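Local coordinates for pili retraction protein PilT (PDB 5FL3), which probably binds and hydrolyses ATP, as a secretion-type ATPase of the GSP E family named for retraction of pili, at residues A[161-166]-A[207-212]. Sequence-based numbering, arbitrary orientation.
Sequences YAKNII and PDVIMV
Residues 164-166 and 209-212 run side by side as parallel strands, their axes 4.7 Å apart and inclined by only 12°, with Ile165 opposite Val209 and Ile166 opposite Ile210. The ladder alternates as parallel pairing requires: Val209 N donates to Asn164 O, Val209 O receives Ile166 N at 2.8 Å, and Ile166 O receives Met211 N. At its start the ladder is reinforced, because Asn164 O is gripped by two amides, Asp208 N in the carbonyl plane at 2.8 Å and Val209 N tilted from that plane. The carboxylate of Asp208 adds a side-chain bond before the ladder: its OD2 takes Asn164 N through the anti lone pair, 2.7 Å away and nearly straight (170°). With CG set beside its own backbone N (chi1 -56°), Asp208 crosses Lys163 at about a right angle, CB lying 3.7 Å from Lys163 CG. Contact here is with the aliphatic part of the lysine; Lys163 NZ makes a weak bond to a water that donates to Asp208 O, and the lysine side chain also touches Glu132. An alanine in place of Asp208 would probably leave the amide of Asn164 without this acceptor and the start of strand 164-169 less firmly tied to 207-212. Asn164 ND2 packs beside Pro207 CA and is hydrogen-bonded to Asp206 O. On one face Ile165 CG1 lies alongside Val209 CB, at 3.9 Å, while helix 146-160 packs on Ile165 and Met211. On the other, Ile166 CD1 meets Pro207 CB at 3.5 Å, and helix 195-202 covers Ile166 and Ile210. Such neighbouring parallel strands, flanked by helices on both faces, are characteristic of the P-loop NTPase core; here the Met211 side chain comes within about 7 Å of that of ADP-binding Ser147, at the start of helix 146-160.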
loop_
_atom_site.group_PDB
_atom_site.type_symbol
_atom_site.label_atom_id
_atom_site.label_comp_id
_atom_site.label_asym_id
_atom_site.label_seq_id
_atom_site.Cartn_x
_atom_site.Cartn_y
_atom_site.Cartn_z
ATOM N N TYR A 161 4.366 21.443 0.684
ATOM C CA TYR A 161 3.510 21.996 1.734
ATOM C C TYR A 161 4.180 21.972 3.106
ATOM O O TYR A 161 4.947 21.072 3.409
ATOM C CB TYR A 161 2.192 21.233 1.814
ATOM C CG TYR A 161 1.349 21.260 0.559
ATOM C CD1 TYR A 161 0.462 22.296 0.317
ATOM C CD2 TYR A 161 1.413 20.228 -0.367
ATOM C CE1 TYR A 161 -0.326 22.313 -0.823
ATOM C CE2 TYR A 161 0.633 20.233 -1.501
ATOM C CZ TYR A 161 -0.237 21.280 -1.728
ATOM O OH TYR A 161 -1.019 21.291 -2.865
ATOM N N ALA A 162 3.893 22.964 3.937
ATOM C CA ALA A 162 4.445 22.987 5.291
ATOM C C ALA A 162 3.408 22.447 6.283
ATOM O O ALA A 162 2.612 23.193 6.842
ATOM C CB ALA A 162 4.883 24.388 5.672
ATOM N N LYS A 163 3.433 21.137 6.484
ATOM C CA LYS A 163 2.408 20.471 7.255
ATOM C C LYS A 163 2.965 19.494 8.275
ATOM O O LYS A 163 4.124 19.065 8.208
ATOM C CB LYS A 163 1.448 19.747 6.308
ATOM C CG LYS A 163 0.450 20.693 5.672
ATOM C CD LYS A 163 -0.187 20.098 4.451
ATOM C CE LYS A 163 -1.084 21.130 3.762
ATOM N NZ LYS A 163 -2.400 21.297 4.449
ATOM N N ASN A 164 2.132 19.152 9.243
ATOM C CA ASN A 164 2.495 18.089 10.145
ATOM C C ASN A 164 1.817 16.773 9.707
ATOM O O ASN A 164 0.597 16.626 9.769
ATOM C CB ASN A 164 2.120 18.470 11.564
ATOM C CG ASN A 164 2.630 17.485 12.562
ATOM O OD1 ASN A 164 3.733 16.937 12.403
ATOM N ND2 ASN A 164 1.833 17.228 13.600
ATOM N N ILE A 165 2.621 15.833 9.243
ATOM C CA ILE A 165 2.137 14.564 8.708
ATOM C C ILE A 165 2.446 13.441 9.669
ATOM O O ILE A 165 3.619 13.183 9.956
ATOM C CB ILE A 165 2.795 14.222 7.375
ATOM C CG1 ILE A 165 2.523 15.308 6.318
ATOM C CG2 ILE A 165 2.344 12.881 6.921
ATOM C CD1 ILE A 165 3.437 15.166 5.078
ATOM N N ILE A 166 1.399 12.778 10.161
ATOM C CA ILE A 166 1.554 11.693 11.126
ATOM C C ILE A 166 1.055 10.388 10.527
ATOM O O ILE A 166 -0.117 10.258 10.160
ATOM C CB ILE A 166 0.798 11.991 12.430
ATOM C CG1 ILE A 166 1.190 13.384 12.952
ATOM C CG2 ILE A 166 1.050 10.896 13.475
ATOM C CD1 ILE A 166 0.454 13.791 14.220
ATOM N N PRO A 207 -2.048 17.488 14.000
ATOM C CA PRO A 207 -1.673 17.062 12.657
ATOM C C PRO A 207 -2.423 17.827 11.563
ATOM O O PRO A 207 -3.522 18.287 11.806
ATOM C CB PRO A 207 -2.089 15.594 12.662
ATOM C CG PRO A 207 -3.337 15.614 13.443
ATOM C CD PRO A 207 -3.143 16.650 14.528
ATOM N N ASP A 208 -1.844 17.939 10.373
ATOM C CA ASP A 208 -2.619 18.322 9.187
ATOM C C ASP A 208 -3.006 17.083 8.381
ATOM O O ASP A 208 -4.110 17.003 7.820
ATOM C CB ASP A 208 -1.835 19.277 8.285
ATOM C CG ASP A 208 -1.367 20.510 9.016
ATOM O OD1 ASP A 208 -2.226 21.371 9.319
ATOM O OD2 ASP A 208 -0.148 20.607 9.287
ATOM N N VAL A 209 -2.074 16.129 8.310
ATOM C CA VAL A 209 -2.269 14.930 7.514
ATOM C C VAL A 209 -2.046 13.731 8.389
ATOM O O VAL A 209 -1.009 13.639 9.064
ATOM C CB VAL A 209 -1.309 14.870 6.302
ATOM C CG1 VAL A 209 -1.644 13.667 5.420
ATOM C CG2 VAL A 209 -1.388 16.173 5.498
ATOM N N ILE A 210 -3.025 12.826 8.401
ATOM C CA ILE A 210 -2.876 11.566 9.112
ATOM C C ILE A 210 -2.984 10.376 8.154
ATOM O O ILE A 210 -3.950 10.226 7.414
ATOM C CB ILE A 210 -3.928 11.404 10.235
ATOM C CG1 ILE A 210 -3.920 12.613 11.175
ATOM C CG2 ILE A 210 -3.709 10.079 11.002
ATOM C CD1 ILE A 210 -5.064 12.598 12.187
ATOM N N MET A 211 -1.972 9.527 8.172
ATOM C CA MET A 211 -2.014 8.311 7.384
ATOM C C MET A 211 -2.152 7.116 8.311
ATOM O O MET A 211 -1.322 6.901 9.187
ATOM C CB MET A 211 -0.765 8.186 6.516
ATOM C CG MET A 211 -0.892 7.134 5.437
ATOM S SD MET A 211 -0.219 5.538 5.916
ATOM C CE MET A 211 1.488 5.782 5.434
ATOM N N VAL A 212 -3.235 6.374 8.131
ATOM C CA VAL A 212 -3.482 5.141 8.853
ATOM C C VAL A 212 -3.292 3.991 7.888
ATOM O O VAL A 212 -4.136 3.803 7.014
ATOM C CB VAL A 212 -4.912 5.075 9.400
ATOM C CG1 VAL A 212 -5.001 4.043 10.502
ATOM C CG2 VAL A 212 -5.366 6.435 9.875
HETATM O O HOH W 1 -4.530 19.118 5.778
#